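PDB 4UYP: cellulosomal scaffoldin anchoring protein C, which anchors the multienzyme cellulosome of Acetivibrio cellulolyticus to the cell surface, its third cohesin module, the piece described here, binding the dockerin of the adaptor scaffoldin ScaB. Local coordinates for residues C[4-9]-C[134-139]; C[25-30]-C[121-126]; C[34-39]-C[112-117]; C[48-53]-C[94-99]; C[56-61]-C[83-88]. One frame throughout, in Å; residues are numbered along the deposited sequence.

Five contacts nest one inside the next, and none cross. From the N terminus, 4-9 opens the outermost loop, which contact 1 closes only at 134-139 by pairing the first and last strands in parallel. Within it, contact 2 brings the turn at 25-30 against the end of strand 109-122, and contact 3 pairs strand 33-39 with that same strand. Contact 4 then joins strand 45-52 to 91-100, and contact 5, innermost, ties the loop at 56-61 to the one at 83-88. Val4 and Phe121 link contacts 1 and 2, Asp136 and Thr114 link contacts 1 and 3, and Arg83 of contact 5 bonds to both segments of contact 2.

Contact 1 of 5, residues C[4-9]-C[134-139]; sequences VDIGST and YNDGKI. With SO4 (sulfate ion), chain P.
The carbonyl O of Asn135 accepts the backbone N of Ile6 at 2.8 Å, in a nearly straight bond (166° at the hydrogen). One step earlier Val4 O takes Asn135 N, also at 2.8 Å, so the first and last strands of the cohesin module begin as a regular parallel pair. The pairing is then interrupted. Gly137 CA comes to 3.2 Å from Ile6 O, an approach that the lack of a side chain on Gly137 permits, and Gly7 O is buried without a partner in the model. A side chain restores the link: Ser8 turns OG back beside its own backbone N (chi1 -70°), where OG accepts Lys138 N at 3.0 Å, whereas Gly7 O stays 4.5 Å from Lys138 N. Thr9 N to Lys138 O, at 3.0 Å, resumes the backbone pairing, and Thr9 CG2 runs alongside Ile139 CG1 at 4.1 Å, the two side chains pointing the same way. Asp5, Ile6, Asn135 and Asp136 are seen to bind calcium in a structure of this protein; none is bound to this chain here. Asp136 N donates to O3 of a sulfate, probably from the crystallisation liquor, at 2.8 Å, and Asp136 N of a second cohesin subunit holds the same ion. The two Asp136 carboxylates come close to each other across that interface. Asp136 OD1 accepts Thr114 N of strand 109-122, which flanks 134-139, while strand 16-24 flanks 4-9 and Phe36 of strand 33-39 packs on Val4 and Ile6.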
# COMPACT_ATOMS: atom_id res chain seq x y z
N VAL C 4 3.07 4.26 16.00
CA VAL C 4 1.66 3.92 15.57
C VAL C 4 1.56 2.37 15.61
O VAL C 4 2.40 1.66 15.03
CB VAL C 4 1.43 4.43 14.19
CG1 VAL C 4 -0.05 4.13 13.74
CG2 VAL C 4 1.66 5.94 14.17
N ASP C 5 0.52 1.91 16.27
CA ASP C 5 0.32 0.43 16.42
C ASP C 5 -1.02 0.08 15.78
O ASP C 5 -2.06 0.64 16.21
CB ASP C 5 0.30 0.06 17.83
CG ASP C 5 0.18 -1.42 18.02
OD1 ASP C 5 1.21 -2.11 18.01
OD2 ASP C 5 -1.03 -1.92 18.19
N ILE C 6 -1.00 -0.88 14.85
CA ILE C 6 -2.26 -1.53 14.35
C ILE C 6 -2.46 -2.75 15.21
O ILE C 6 -1.59 -3.69 15.19
CB ILE C 6 -2.14 -1.87 12.88
CG1 ILE C 6 -1.88 -0.60 12.02
CG2 ILE C 6 -3.38 -2.65 12.39
CD1 ILE C 6 -1.74 -0.94 10.57
N GLY C 7 -3.50 -2.85 16.01
CA GLY C 7 -3.70 -3.98 16.92
C GLY C 7 -4.03 -5.26 16.16
O GLY C 7 -4.57 -5.22 15.03
N SER C 8 -3.68 -6.36 16.75
CA SER C 8 -4.05 -7.65 16.22
C SER C 8 -5.29 -8.17 16.96
O SER C 8 -5.64 -7.78 18.10
CB SER C 8 -2.92 -8.63 16.52
OG SER C 8 -1.77 -8.24 15.66
N THR C 9 -6.02 -9.05 16.26
CA THR C 9 -7.19 -9.66 16.81
C THR C 9 -7.51 -10.96 16.16
O THR C 9 -6.71 -11.45 15.36
CB THR C 9 -8.37 -8.63 16.71
OG1 THR C 9 -9.45 -9.03 17.48
CG2 THR C 9 -8.87 -8.37 15.30
N TYR C 134 6.13 2.27 13.04
CA TYR C 134 4.82 1.63 12.90
C TYR C 134 4.92 0.19 13.29
O TYR C 134 5.99 -0.45 13.07
CB TYR C 134 4.51 1.53 11.46
CG TYR C 134 4.59 2.64 10.56
CD1 TYR C 134 4.34 3.95 10.95
CD2 TYR C 134 4.88 2.39 9.24
CE1 TYR C 134 4.42 5.00 10.08
CE2 TYR C 134 4.90 3.39 8.33
CZ TYR C 134 4.68 4.65 8.72
OH TYR C 134 4.73 5.60 7.79
N ASN C 135 3.87 -0.41 13.84
CA ASN C 135 3.90 -1.79 14.20
C ASN C 135 2.55 -2.32 13.64
O ASN C 135 1.49 -1.94 14.18
CB ASN C 135 3.96 -2.02 15.68
CG ASN C 135 5.27 -1.53 16.31
OD1 ASN C 135 5.31 -1.23 17.50
ND2 ASN C 135 6.30 -1.46 15.54
N ASP C 136 2.61 -3.13 12.59
CA ASP C 136 1.40 -3.61 11.89
C ASP C 136 0.70 -4.72 12.76
O ASP C 136 1.18 -5.21 13.77
CB ASP C 136 1.80 -4.21 10.54
CG ASP C 136 2.16 -3.19 9.48
OD1 ASP C 136 1.94 -2.00 9.82
OD2 ASP C 136 2.60 -3.66 8.39
N GLY C 137 -0.53 -5.05 12.29
CA GLY C 137 -1.40 -6.01 13.01
C GLY C 137 -1.71 -7.19 12.12
O GLY C 137 -1.54 -7.17 10.89
N LYS C 138 -2.23 -8.24 12.74
CA LYS C 138 -2.70 -9.39 12.00
C LYS C 138 -4.10 -9.77 12.56
O LYS C 138 -4.41 -9.56 13.75
CB LYS C 138 -1.80 -10.62 12.25
CG LYS C 138 -0.39 -10.43 11.70
CD LYS C 138 0.43 -11.64 12.17
CE LYS C 138 1.88 -11.43 12.29
NZ LYS C 138 2.31 -10.20 12.85
N ILE C 139 -4.94 -10.28 11.68
CA ILE C 139 -6.21 -10.91 12.12
C ILE C 139 -6.05 -12.40 11.90
O ILE C 139 -5.70 -12.87 10.79
CB ILE C 139 -7.38 -10.42 11.24
CG1 ILE C 139 -7.61 -8.92 11.45
CG2 ILE C 139 -8.69 -11.24 11.56
CD1 ILE C 139 -8.52 -8.35 10.34
S SO4 P . 5.97 -4.61 11.39
O1 SO4 P . 5.59 -5.13 12.78
O2 SO4 P . 7.44 -4.14 11.34
O3 SO4 P . 5.07 -3.43 11.20
O4 SO4 P . 5.87 -5.58 10.21

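Contact 2 of 5, residues C[25-30]-C[121-126]; sequences NVPKSG and FYYSGT
Tyr123 presents the edge of its ring to Pro27: CE1 lies 3.7 Å from Pro27 CB, which sits close to the ring plane, and the two side chains run at a slant to each other. CE1 also meets the next carbon of the proline ring, Pro27 CG, at 3.8 Å. Further round the same edge, Gly30 O stands near the ring plane, 3.9 Å from Tyr123 CD1. Ser29 OG comes in obliquely and reaches 4.0 Å from that same CD1. The tyrosine gets there by carrying CG beside its own backbone N (chi1 -70°), which brings the ring toward the loop at 25-30. Its three neighbours are gathered by a type I beta turn running from Pro27 to Gly30, closed by Gly30 N donating to Pro27 O at 2.9 Å. On the other segment the chain turns a corner at Tyr123, and Ser124 OG accepts Thr126 N at 3.2 Å in an ST turn. Just beyond, Gly125 O bonds to Asn52 of the ScaB dockerin chain, so this end of the module borders the partner. A sulfate, probably from the crystallisation liquor, is modelled so close to Tyr123 OH that the covalent link between them is doubtful. With no hydrogen bond directly across the two segments, the contact rests on van der Waals packing against the ring, with Pro27 and Gly30 at its edge, while Arg83 bonds to both Ser29 O and Tyr123 O and supplies a polar bridge.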
# COMPACT_ATOMS: atom_id res chain seq x y z
N ASN C 25 3.63 7.85 22.54
CA ASN C 25 4.70 8.89 22.52
C ASN C 25 4.34 10.05 21.56
O ASN C 25 5.15 10.58 20.76
CB ASN C 25 6.07 8.31 22.10
CG ASN C 25 6.51 7.17 22.97
OD1 ASN C 25 6.20 7.06 24.12
ND2 ASN C 25 7.12 6.23 22.31
N VAL C 26 3.05 10.43 21.63
CA VAL C 26 2.63 11.57 20.80
C VAL C 26 3.39 12.86 21.29
O VAL C 26 3.36 13.08 22.51
CB VAL C 26 1.11 11.75 20.91
CG1 VAL C 26 0.58 13.04 20.27
CG2 VAL C 26 0.36 10.51 20.29
N PRO C 27 3.84 13.67 20.38
CA PRO C 27 4.58 14.89 20.82
C PRO C 27 3.61 15.79 21.55
O PRO C 27 2.50 16.11 21.10
CB PRO C 27 5.04 15.51 19.49
CG PRO C 27 4.07 14.97 18.43
CD PRO C 27 3.92 13.52 18.92
N LYS C 28 4.10 16.34 22.72
CA LYS C 28 3.22 17.24 23.44
C LYS C 28 2.94 18.58 22.74
O LYS C 28 1.92 19.24 23.05
CB LYS C 28 3.82 17.50 24.88
CG LYS C 28 4.06 16.14 25.59
CD LYS C 28 2.74 15.44 25.80
CE LYS C 28 3.00 14.36 26.89
NZ LYS C 28 1.87 13.40 27.00
N SER C 29 3.80 18.91 21.78
CA SER C 29 3.52 20.12 21.00
C SER C 29 2.40 19.94 20.02
O SER C 29 1.90 20.91 19.45
CB SER C 29 4.82 20.56 20.28
OG SER C 29 5.35 19.64 19.38
N GLY C 30 2.09 18.67 19.72
CA GLY C 30 0.85 18.42 18.96
C GLY C 30 1.09 17.97 17.51
O GLY C 30 1.99 18.49 16.81
N PHE C 121 2.79 12.36 9.02
CA PHE C 121 2.42 13.08 10.26
C PHE C 121 3.14 14.42 10.31
O PHE C 121 4.33 14.46 9.96
CB PHE C 121 2.82 12.30 11.47
CG PHE C 121 2.03 11.01 11.67
CD1 PHE C 121 2.34 9.88 10.93
CD2 PHE C 121 1.07 10.96 12.59
CE1 PHE C 121 1.55 8.71 11.18
CE2 PHE C 121 0.31 9.81 12.85
CZ PHE C 121 0.55 8.71 12.09
N TYR C 122 2.40 15.45 10.68
CA TYR C 122 2.97 16.86 10.64
C TYR C 122 2.75 17.54 11.98
O TYR C 122 1.66 17.55 12.53
CB TYR C 122 2.31 17.65 9.56
CG TYR C 122 2.85 17.30 8.17
CD1 TYR C 122 2.42 16.15 7.46
CD2 TYR C 122 3.89 18.05 7.61
CE1 TYR C 122 2.99 15.83 6.26
CE2 TYR C 122 4.47 17.68 6.42
CZ TYR C 122 4.02 16.59 5.74
OH TYR C 122 4.59 16.18 4.53
N TYR C 123 3.79 18.21 12.47
CA TYR C 123 3.67 19.14 13.62
C TYR C 123 3.01 20.47 13.20
O TYR C 123 2.40 21.09 14.06
CB TYR C 123 5.11 19.57 13.95
CG TYR C 123 5.99 18.49 14.57
CD1 TYR C 123 5.68 17.90 15.81
CD2 TYR C 123 7.18 18.11 13.90
CE1 TYR C 123 6.51 16.95 16.36
CE2 TYR C 123 8.03 17.15 14.53
CZ TYR C 123 7.67 16.62 15.73
OH TYR C 123 8.48 15.64 16.33
N SER C 124 3.06 20.84 11.89
CA SER C 124 2.46 22.10 11.40
C SER C 124 2.35 21.93 9.92
O SER C 124 2.74 20.86 9.37
CB SER C 124 3.50 23.24 11.72
OG SER C 124 4.59 23.10 10.79
N GLY C 125 1.85 22.94 9.23
CA GLY C 125 1.67 22.78 7.82
C GLY C 125 2.99 22.52 7.10
O GLY C 125 2.93 21.99 5.92
N THR C 126 4.17 22.93 7.61
CA THR C 126 5.39 22.71 6.88
C THR C 126 6.39 21.87 7.59
O THR C 126 7.58 21.77 7.12
CB THR C 126 6.07 24.08 6.50
OG1 THR C 126 6.22 24.81 7.72
CG2 THR C 126 5.18 24.85 5.56

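Contact 3 of 5, residues C[34-39]-C[112-117]; sequences LSFRTN and ITTNSA. With EPE (4-(2-hydroxyethyl)-1-piperazine ethanesulfonic acid), chain U.
Asn39 leaves strand 33-39 with its CB 3.5 Å from Thr113 OG1. Its CG lies beside the backbone N (chi1 -69°), which swings the amide across toward Asn115. At the oxygen end, OD1 accepts Asn115 ND2 at 3.0 Å; the donor lies in the Asn39 carbonyl plane on a lone pair, although the two amide planes are 46° apart. A water 2.7 Å from Asn39 OD1 can donate to it, though it has other acceptors within range. Thr113 OG1 contacts that water too, yet its main polar partner is Ser116 of the second cohesin subunit. At the other tip, Asn39 ND2 donates to Gly71 O and to O1S of a bound HEPES molecule, the latter at 3.2 Å. Beneath these amides runs antiparallel pairing of neighbouring strands in the cohesin beta-sandwich: Asn39 and Thr113 form a hydrogen-bonded pair, Thr38 and Thr114 a non-hydrogen-bonded one. Beyond it, Asn115 N still donates to Arg37 O at 2.9 Å. The HEPES sulfonate, probably from the crystallisation liquor, gathers more donors: Asn115 ND2 reaches O2S at 2.7 Å, and Arg37 NH1 reaches O1S at 3.0 Å. Arg37 NH2 bonds to Val25 O of the ScaB dockerin chain, and its guanidinium makes cation-pi contacts with Tyr118 and Phe72. On the opposite face of strand 33-39, Thr114 CG2 meets Phe36 CE1 at 3.6 Å, the side chains crossing at about a right angle.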
# COMPACT_ATOMS: atom_id res chain seq x y z
N LEU C 34 -2.35 14.67 9.72
CA LEU C 34 -1.78 13.33 9.43
C LEU C 34 -2.71 12.65 8.47
O LEU C 34 -3.92 12.91 8.38
CB LEU C 34 -1.62 12.50 10.73
CG LEU C 34 -2.94 11.95 11.33
CD1 LEU C 34 -3.10 10.48 10.87
CD2 LEU C 34 -2.82 12.02 12.88
N SER C 35 -2.10 11.75 7.70
CA SER C 35 -2.91 10.70 6.99
C SER C 35 -2.34 9.34 7.40
O SER C 35 -1.18 9.20 7.71
CB SER C 35 -2.85 10.88 5.48
OG SER C 35 -1.53 10.68 5.01
N PHE C 36 -3.27 8.39 7.44
CA PHE C 36 -2.87 7.06 7.85
C PHE C 36 -3.60 6.09 6.95
O PHE C 36 -4.84 6.16 6.85
CB PHE C 36 -3.25 6.78 9.33
CG PHE C 36 -2.85 5.41 9.80
CD1 PHE C 36 -1.55 5.21 10.08
CD2 PHE C 36 -3.77 4.33 9.84
CE1 PHE C 36 -1.02 4.01 10.43
CE2 PHE C 36 -3.20 3.03 10.19
CZ PHE C 36 -1.89 2.99 10.49
N ARG C 37 -2.90 5.22 6.19
CA ARG C 37 -3.58 4.25 5.31
C ARG C 37 -3.13 2.87 5.63
O ARG C 37 -1.93 2.64 5.85
CB ARG C 37 -3.17 4.58 3.89
CG ARG C 37 -3.87 3.57 2.95
CD ARG C 37 -3.65 3.82 1.46
NE ARG C 37 -4.20 5.10 1.10
CZ ARG C 37 -4.35 5.41 -0.16
NH1 ARG C 37 -4.03 4.62 -1.19
NH2 ARG C 37 -4.87 6.59 -0.50
N THR C 38 -4.10 1.97 5.72
CA THR C 38 -3.85 0.50 5.95
C THR C 38 -4.26 -0.22 4.70
O THR C 38 -5.31 0.04 4.11
CB THR C 38 -4.77 -0.11 7.07
OG1 THR C 38 -6.13 0.05 6.75
CG2 THR C 38 -4.45 0.60 8.44
N ASN C 39 -3.46 -1.23 4.28
CA ASN C 39 -3.95 -2.20 3.29
C ASN C 39 -4.30 -3.55 3.92
O ASN C 39 -3.85 -3.88 4.99
CB ASN C 39 -2.81 -2.42 2.22
CG ASN C 39 -2.60 -1.13 1.36
OD1 ASN C 39 -1.62 -0.39 1.65
ND2 ASN C 39 -3.47 -0.87 0.44
N ILE C 112 -2.56 -6.66 8.31
CA ILE C 112 -3.20 -5.30 8.13
C ILE C 112 -2.00 -4.35 8.32
O ILE C 112 -1.41 -4.22 9.36
CB ILE C 112 -4.26 -5.13 9.27
CG1 ILE C 112 -5.30 -6.27 9.29
CG2 ILE C 112 -4.96 -3.82 9.06
CD1 ILE C 112 -6.07 -6.56 7.99
N THR C 113 -1.68 -3.79 7.16
CA THR C 113 -0.36 -3.15 6.98
C THR C 113 -0.38 -1.63 6.84
O THR C 113 -1.19 -1.16 6.12
CB THR C 113 0.34 -3.74 5.66
OG1 THR C 113 -0.43 -3.60 4.50
CG2 THR C 113 0.57 -5.32 5.84
N THR C 114 0.50 -0.95 7.52
CA THR C 114 0.64 0.56 7.31
C THR C 114 1.28 0.85 5.96
O THR C 114 2.36 0.26 5.69
CB THR C 114 1.47 1.11 8.40
OG1 THR C 114 0.93 0.79 9.71
CG2 THR C 114 1.47 2.68 8.27
N ASN C 115 0.72 1.72 5.18
CA ASN C 115 1.23 2.08 3.83
C ASN C 115 2.09 3.36 3.98
O ASN C 115 1.51 4.44 4.12
CB ASN C 115 0.10 2.18 2.85
CG ASN C 115 0.57 2.33 1.39
OD1 ASN C 115 1.63 3.04 1.24
ND2 ASN C 115 -0.15 1.87 0.45
N SER C 116 3.42 3.25 3.88
CA SER C 116 4.29 4.43 4.12
C SER C 116 4.15 5.41 2.97
O SER C 116 4.54 6.56 3.22
CB SER C 116 5.74 3.99 4.42
OG SER C 116 6.09 3.33 3.26
N ALA C 117 3.67 5.07 1.80
CA ALA C 117 3.50 6.03 0.72
C ALA C 117 2.34 7.00 0.94
O ALA C 117 2.21 8.04 0.27
CB ALA C 117 3.43 5.33 -0.62
N1 EPE U . -3.04 2.40 -6.11
C2 EPE U . -3.49 3.76 -6.30
C3 EPE U . -3.01 4.17 -7.74
N4 EPE U . -3.76 3.29 -8.68
C5 EPE U . -3.88 1.88 -8.39
C6 EPE U . -2.90 1.56 -7.29
C7 EPE U . -4.40 3.85 -9.90
C8 EPE U . -5.90 3.83 -9.60
O8 EPE U . -6.42 2.59 -10.15
C9 EPE U . -2.40 1.84 -4.93
C10 EPE U . -2.97 2.27 -3.54
S EPE U . -2.30 1.36 -2.27
O1S EPE U . -3.00 1.84 -1.10
O2S EPE U . -0.86 1.69 -2.19
O3S EPE U . -2.55 -0.06 -2.50
O HOH W 1 0.35 -1.25 3.27

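Contact 4 of 5, residues C[48-53]-C[94-99]; sequences ASIDAG and ATINFK
A classic beta bulge sets two residues of the edge strand 45-52, Ala48 and Ser49, opposite the single Asn97 of its antiparallel neighbour 91-100 in the cohesin beta-sandwich, and so inserts an extra residue in the edge strand. Asn97 O serves both residues of the bulge: it accepts Ala48 N at 2.8 Å and, weakly, Ser49 N at 3.4 Å. In return Asn97 N donates to Ser49 O. Regular pairing follows, with Asp51 N bonded to Thr95 O in a nearly straight bond (171° at the hydrogen) and Thr95 N to Asp51 O at 2.8 Å. Asp51 O has a second donor in a water that also meets Thr95 OG1.

The side chain of Asn97 is used at both ends of its amide. ND2 reaches back over the edge strand and donates one hydrogen to Ser49 OG at 2.9 Å and the other to Asp51 OD2 at 3.0 Å; both acceptors lie in the amide plane, which fixes its rotation. Ser49 turns OG into the position between its backbone N and carbonyl carbon (chi1 53°), where it meets ND2. The carboxylate of Asp51 is approached differently, since ND2 comes from above its plane, 66° out of it. Asn97 OD1 in turn bonds to Ser18 OG of strand 16-24, so one amide connects three adjacent strands. Lys99 has its polar partner in Asp102, a salt bridge. The other side of the pair is apolar and faces strands 62-67 and 72-78: Ile50 touches Tyr66 and Met75 there, and its CG2 lies 4.3 Å from Ala94 CB, while its CG1 stands 4.3 Å from Ile96 CG1.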
# COMPACT_ATOMS: atom_id res chain seq x y z
N ALA C 48 -16.23 -2.91 7.29
CA ALA C 48 -17.64 -2.66 7.61
C ALA C 48 -17.84 -1.21 8.02
O ALA C 48 -18.87 -0.57 7.66
CB ALA C 48 -18.13 -3.61 8.73
N SER C 49 -16.91 -0.66 8.80
CA SER C 49 -17.04 0.73 9.28
C SER C 49 -15.71 1.12 9.92
O SER C 49 -14.87 0.25 10.28
CB SER C 49 -18.11 0.94 10.34
OG SER C 49 -17.94 0.04 11.44
N ILE C 50 -15.43 2.43 10.04
CA ILE C 50 -14.28 2.95 10.77
C ILE C 50 -14.80 3.87 11.85
O ILE C 50 -15.60 4.77 11.51
CB ILE C 50 -13.34 3.71 9.81
CG1 ILE C 50 -12.81 2.73 8.76
CG2 ILE C 50 -12.15 4.30 10.62
CD1 ILE C 50 -11.97 3.43 7.70
N ASP C 51 -14.38 3.74 13.09
CA ASP C 51 -14.86 4.58 14.19
C ASP C 51 -13.69 5.41 14.72
O ASP C 51 -12.70 4.85 15.22
CB ASP C 51 -15.36 3.73 15.33
CG ASP C 51 -16.55 2.83 14.96
OD1 ASP C 51 -17.37 3.23 14.07
OD2 ASP C 51 -16.77 1.77 15.56
N ALA C 52 -13.90 6.72 14.73
CA ALA C 52 -12.90 7.57 15.44
C ALA C 52 -12.76 7.19 16.87
O ALA C 52 -13.76 6.86 17.54
CB ALA C 52 -13.38 9.02 15.35
N GLY C 53 -11.52 7.30 17.36
CA GLY C 53 -11.24 6.98 18.76
C GLY C 53 -11.23 8.25 19.61
O GLY C 53 -11.57 9.35 19.15
N ALA C 94 -8.28 5.53 15.96
CA ALA C 94 -9.46 5.03 15.21
C ALA C 94 -9.47 3.57 15.36
O ALA C 94 -8.43 2.94 15.68
CB ALA C 94 -9.39 5.46 13.73
N THR C 95 -10.61 2.94 15.08
CA THR C 95 -10.74 1.49 15.06
C THR C 95 -11.40 1.10 13.76
O THR C 95 -12.42 1.68 13.38
CB THR C 95 -11.57 1.02 16.22
OG1 THR C 95 -10.93 1.44 17.46
CG2 THR C 95 -11.68 -0.53 16.28
N ILE C 96 -10.82 0.12 13.09
CA ILE C 96 -11.40 -0.36 11.81
C ILE C 96 -12.20 -1.64 12.12
O ILE C 96 -11.59 -2.56 12.74
CB ILE C 96 -10.36 -0.66 10.77
CG1 ILE C 96 -9.55 0.62 10.50
CG2 ILE C 96 -11.02 -1.13 9.45
CD1 ILE C 96 -8.30 0.28 9.70
N ASN C 97 -13.49 -1.69 11.82
CA ASN C 97 -14.25 -2.94 11.96
C ASN C 97 -14.26 -3.69 10.67
O ASN C 97 -14.80 -3.17 9.69
CB ASN C 97 -15.63 -2.56 12.43
CG ASN C 97 -15.59 -1.69 13.70
OD1 ASN C 97 -15.02 -2.13 14.70
ND2 ASN C 97 -16.20 -0.53 13.65
N PHE C 98 -13.61 -4.84 10.68
CA PHE C 98 -13.43 -5.63 9.45
C PHE C 98 -14.37 -6.86 9.43
O PHE C 98 -14.48 -7.57 10.45
CB PHE C 98 -12.04 -6.24 9.39
CG PHE C 98 -10.93 -5.29 8.97
CD1 PHE C 98 -10.82 -4.94 7.63
CD2 PHE C 98 -10.07 -4.74 9.87
CE1 PHE C 98 -9.77 -4.13 7.18
CE2 PHE C 98 -8.98 -3.90 9.40
CZ PHE C 98 -8.86 -3.63 8.08
N LYS C 99 -15.08 -7.03 8.35
CA LYS C 99 -15.81 -8.30 8.11
C LYS C 99 -14.85 -9.35 7.55
O LYS C 99 -14.24 -9.16 6.51
CB LYS C 99 -16.95 -7.98 7.05
CG LYS C 99 -17.55 -9.23 6.40
CD LYS C 99 -18.34 -9.94 7.42
CE LYS C 99 -19.17 -11.08 6.74
NZ LYS C 99 -18.39 -11.95 5.93
O HOH W 2 -11.94 3.87 17.93

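Contact 5 of 5, residues C[56-61]-C[83-88]; sequences IENASD and RARIID
Arg85 reaches across from the loop at 83-88 and meets the carboxylate of Asp61 through its NE and NH2 side: NE donates to Asp61 OD2 and NH2 to Asp61 OD1, each at 2.8 Å and almost straight. Carboxylate and guanidinium are nearly coplanar, 10° apart, and NE uses the syn lone pair of OD2. Bends at chi2 (96°) and chi3 (51°) fold the arginine back so that this edge meets the acid. Over one face of the guanidinium lies the amide of Asn58, with ND2 3.6 Å from Arg85 CZ; Asn58 CB also comes to 3.4 Å from Arg85 NE. Asn58 OD1 accepts Ser60 N at 2.9 Å, an Asx turn that opens the short 3-10 segment carrying Asp61. Next, Ile86 N lies 3.3 Å from Glu57 OE2, a doubtful bond, since Glu57 has two conformers and this one brings OE2 nearer still to the acceptor Ile86 O. Ile87 follows, its CD1 4.3 Å from Ile56 CD1, and both isoleucines pack on Phe77 and Phe93. A two-bond salt bridge with an amide stacked on its guanidinium thus joins the two loops beside the Ile56-Ile87 contact, and having a bond on each oxygen of Asp61 would be expected to keep the carboxylate ionised.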
# COMPACT_ATOMS: atom_id res chain seq x y z
N ILE C 56 -9.93 11.84 18.82
CA ILE C 56 -10.68 12.80 18.02
C ILE C 56 -11.73 13.45 18.87
O ILE C 56 -12.71 12.85 19.28
CB ILE C 56 -11.36 12.04 16.82
CG1 ILE C 56 -10.31 11.24 15.99
CG2 ILE C 56 -12.13 13.04 15.97
CD1 ILE C 56 -9.13 12.05 15.50
N GLU C 57 -11.49 14.73 19.08
CA GLU C 57 -12.40 15.51 19.94
C GLU C 57 -13.54 16.14 19.14
O GLU C 57 -14.61 16.44 19.77
CB GLU C 57 -11.68 16.60 20.77
CG GLU C 57 -10.35 16.29 21.49
CD GLU C 57 -9.33 17.52 21.43
OE1 GLU C 57 -9.74 18.60 21.96
OE2 GLU C 57 -8.18 17.51 20.79
N ASN C 58 -13.45 16.31 17.81
CA ASN C 58 -14.48 16.91 17.03
C ASN C 58 -14.43 16.28 15.67
O ASN C 58 -13.40 16.30 15.01
CB ASN C 58 -14.23 18.44 16.93
CG ASN C 58 -15.30 19.19 16.21
OD1 ASN C 58 -15.85 18.78 15.16
ND2 ASN C 58 -15.65 20.37 16.77
N ALA C 59 -15.57 15.72 15.25
CA ALA C 59 -15.63 15.04 13.96
C ALA C 59 -15.24 15.86 12.77
O ALA C 59 -14.88 15.29 11.73
CB ALA C 59 -17.07 14.43 13.76
N SER C 60 -15.37 17.19 12.83
CA SER C 60 -14.99 18.03 11.73
C SER C 60 -13.56 17.82 11.33
O SER C 60 -13.19 18.03 10.15
CB SER C 60 -15.17 19.51 12.03
OG SER C 60 -16.56 19.83 12.13
N ASP C 61 -12.76 17.35 12.27
CA ASP C 61 -11.30 17.28 12.02
C ASP C 61 -10.90 15.95 11.39
O ASP C 61 -9.72 15.76 10.98
CB ASP C 61 -10.53 17.46 13.34
CG ASP C 61 -10.93 18.73 14.09
OD1 ASP C 61 -11.36 19.67 13.44
OD2 ASP C 61 -10.71 18.71 15.30
N ARG C 83 -5.58 25.48 16.28
CA ARG C 83 -5.20 24.43 17.13
C ARG C 83 -6.15 24.25 18.36
O ARG C 83 -5.71 23.62 19.38
CB ARG C 83 -3.76 24.58 17.59
CG ARG C 83 -2.73 24.66 16.58
CD ARG C 83 -1.56 24.19 17.51
NE ARG C 83 -0.55 23.90 16.67
CZ ARG C 83 0.19 22.88 16.26
NH1 ARG C 83 0.55 23.15 15.01
NH2 ARG C 83 0.78 21.82 16.88
N ALA C 84 -7.44 24.57 18.23
CA ALA C 84 -8.44 24.39 19.34
C ALA C 84 -8.60 22.91 19.66
O ALA C 84 -8.97 22.53 20.79
CB ALA C 84 -9.80 25.03 19.05
N ARG C 85 -8.28 22.05 18.69
CA ARG C 85 -8.23 20.59 18.95
C ARG C 85 -6.87 20.26 18.36
O ARG C 85 -6.46 20.89 17.37
CB ARG C 85 -9.32 19.78 18.16
CG ARG C 85 -10.71 19.75 18.77
CD ARG C 85 -11.66 20.73 18.27
NE ARG C 85 -11.79 20.80 16.83
CZ ARG C 85 -12.43 21.76 16.17
NH1 ARG C 85 -12.99 22.84 16.88
NH2 ARG C 85 -12.58 21.73 14.87
N ILE C 86 -6.19 19.34 18.97
CA ILE C 86 -4.84 18.97 18.48
C ILE C 86 -4.66 17.57 19.02
O ILE C 86 -5.34 17.24 20.05
CB ILE C 86 -3.74 19.94 19.00
CG1 ILE C 86 -2.52 19.77 18.17
CG2 ILE C 86 -3.63 19.74 20.51
CD1 ILE C 86 -2.60 20.47 16.89
N ILE C 87 -3.84 16.70 18.40
CA ILE C 87 -3.57 15.39 19.03
C ILE C 87 -2.22 15.55 19.75
O ILE C 87 -1.18 15.73 19.07
CB ILE C 87 -3.58 14.30 17.99
CG1 ILE C 87 -5.00 14.06 17.46
CG2 ILE C 87 -3.07 12.96 18.62
CD1 ILE C 87 -5.04 13.06 16.34
N ASP C 88 -2.29 15.58 21.09
CA ASP C 88 -1.07 15.82 21.85
C ASP C 88 -1.01 14.91 23.05
O ASP C 88 -0.29 15.22 24.07
CB ASP C 88 -0.97 17.29 22.30
CG ASP C 88 -2.02 17.65 23.25
OD1 ASP C 88 -2.99 16.92 23.57
OD2 ASP C 88 -1.99 18.92 23.69